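Local atomic coordinates of protein interacting with Hsp90 1 (Saccharomyces cerevisiae, PDB entry 4CGU), a protein that takes part in pre-rRNA processing and is required for the interaction of NOP58 with snoRNA. Residues V138-A141 / D142-I145. Numbering follows the deposited sequence.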
ATOM      1  N   VAL B 138      -6.063   4.123   7.967  1.00 33.04           N
ATOM      2  CA  VAL B 138      -4.824   3.400   7.725  1.00 28.91           C
ATOM      3  C   VAL B 138      -4.647   3.072   6.254  1.00 34.20           C
ATOM      4  O   VAL B 138      -5.442   2.344   5.665  1.00 37.06           O
ATOM      5  CB  VAL B 138      -4.739   2.106   8.554  1.00 29.63           C
ATOM      6  CG1 VAL B 138      -3.430   1.372   8.257  1.00 26.82           C
ATOM      7  CG2 VAL B 138      -4.868   2.418  10.038  1.00 27.80           C
ATOM      8  N   ASN B 139      -3.596   3.634   5.669  1.00 33.46           N
ATOM      9  CA  ASN B 139      -3.191   3.308   4.314  1.00 26.88           C
ATOM     10  C   ASN B 139      -1.891   2.516   4.381  1.00 36.20           C
ATOM     11  O   ASN B 139      -0.852   3.058   4.763  1.00 31.19           O
ATOM     12  CB  ASN B 139      -3.000   4.591   3.505  1.00 28.35           C
ATOM     13  CG  ASN B 139      -2.829   4.334   2.020  1.00 28.51           C
ATOM     14  OD1 ASN B 139      -2.415   3.251   1.602  1.00 32.52           O
ATOM     15  ND2 ASN B 139      -3.140   5.343   1.210  1.00 39.06           N
ATOM     16  N   ALA B 140      -1.958   1.238   4.010  1.00 24.10           N
ATOM     17  CA  ALA B 140      -0.813   0.329   4.103  1.00 23.87           C
ATOM     18  C   ALA B 140       0.407   0.844   3.359  1.00 27.39           C
ATOM     19  O   ALA B 140       1.546   0.506   3.692  1.00 27.92           O
ATOM     20  CB  ALA B 140      -1.188  -1.063   3.594  1.00 21.67           C
ATOM     21  N   ALA B 141       0.162   1.664   2.345  1.00 29.66           N
ATOM     22  CA  ALA B 141       1.237   2.302   1.604  1.00 29.28           C
ATOM     23  C   ALA B 141       1.987   3.307   2.477  1.00 24.39           C
ATOM     24  O   ALA B 141       3.167   3.559   2.259  1.00 24.31           O
ATOM     25  CB  ALA B 141       0.683   2.988   0.355  1.00 24.52           C
ATOM     26  N   ASP B 142       1.297   3.866   3.470  1.00 30.26           N
ATOM     27  CA  ASP B 142       1.857   4.941   4.290  1.00 25.68           C
ATOM     28  C   ASP B 142       2.413   4.456   5.626  1.00 35.33           C
ATOM     29  O   ASP B 142       2.958   5.248   6.398  1.00 29.08           O
ATOM     30  CB  ASP B 142       0.810   6.030   4.543  1.00 23.84           C
ATOM     31  CG  ASP B 142       0.371   6.728   3.268  1.00 35.72           C
ATOM     32  OD1 ASP B 142       1.121   6.669   2.272  1.00 33.60           O
ATOM     33  OD2 ASP B 142      -0.721   7.339   3.265  1.00 38.43           O
ATOM     34  N   ILE B 143       2.266   3.166   5.906  1.00 27.42           N
ATOM     35  CA  ILE B 143       2.858   2.599   7.112  1.00 23.04           C
ATOM     36  C   ILE B 143       4.369   2.563   6.961  1.00 25.05           C
ATOM     37  O   ILE B 143       4.900   1.804   6.155  1.00 30.64           O
ATOM     38  CB  ILE B 143       2.339   1.180   7.394  1.00 25.52           C
ATOM     39  CG1 ILE B 143       0.812   1.193   7.522  1.00 18.57           C
ATOM     40  CG2 ILE B 143       3.008   0.601   8.658  1.00 16.38           C
ATOM     41  CD1 ILE B 143       0.199  -0.183   7.700  1.00 18.65           C
ATOM     42  N   LYS B 144       5.062   3.400   7.727  1.00 19.39           N
ATOM     43  CA  LYS B 144       6.516   3.476   7.651  1.00 19.06           C
ATOM     44  C   LYS B 144       7.143   2.748   8.825  1.00 22.52           C
ATOM     45  O   LYS B 144       6.867   3.072   9.977  1.00 26.52           O
ATOM     46  CB  LYS B 144       6.984   4.934   7.636  1.00 19.63           C
ATOM     47  CG  LYS B 144       6.438   5.743   6.473  1.00 25.89           C
ATOM     48  CD  LYS B 144       6.856   5.128   5.142  1.00 30.93           C
ATOM     49  CE  LYS B 144       6.057   5.702   3.981  1.00 37.08           C
ATOM     50  NZ  LYS B 144       5.581   4.617   3.068  1.00 36.72           N
ATOM     51  N   ILE B 145       7.994   1.772   8.527  1.00 19.25           N
ATOM     52  CA  ILE B 145       8.677   1.003   9.560  1.00 16.90           C
ATOM     53  C   ILE B 145      10.196   1.096   9.424  1.00 22.99           C
ATOM     54  O   ILE B 145      10.766   0.671   8.419  1.00 22.33           O
ATOM     55  CB  ILE B 145       8.273  -0.484   9.510  1.00 22.74           C
ATOM     56  CG1 ILE B 145       6.755  -0.636   9.639  1.00 22.01           C
ATOM     57  CG2 ILE B 145       8.983  -1.263  10.602  1.00 18.85           C
ATOM     58  CD1 ILE B 145       6.287  -2.076   9.646  1.00 17.86           C
TER
HETATM   59  O   HOH W   1       4.245   0.593   3.823  1.00 26.56           O
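Asn139 and Asp142 meet across a beta turn that leads into strand 144-148 of the fungal Pih1 CS domain. An Asx turn is laid on this beta turn. Asp142 N donates to Asn139 O at 2.6 Å, from above the carbonyl plane. Ile143 N makes a weak second bond to the same oxygen.

Asn139 CB lies 3.6 Å from Asp142 OD2. Asn139 CG sits a little farther from that oxygen. It lies opposite the backbone N (chi1 -169°), beside the carbonyl carbon, and from there OD1 reaches the N-H of Ala141. Asn139 OD1 accepts from Ala141 N at 3.1 Å, the donor standing above the amide plane; this closes the Asx turn. Asn139 ND2 passes Asp142 OD2 at 3.7 Å, with the amide and carboxylate planes 43° apart. An alanine here would keep CB but lack OD1, and is likely to leave Ala141 N without this acceptor and the Asx turn unclosed.

Asp142 OD1 forms a salt bridge with a basic side chain of another protein's chain. That chain also extends the sheet, through a parallel ladder at Ile145. On the inner side, Ile143 CD1 packs 4.0 Å from Val138 CG1, and Tyr115 touches both residues. A water donates to both Ala140 O and Ile143 O. The Lys144 chain kinks twice and turns back, and Lys144 NZ donates to Ala141 O at 2.8 Å, in the carbonyl plane.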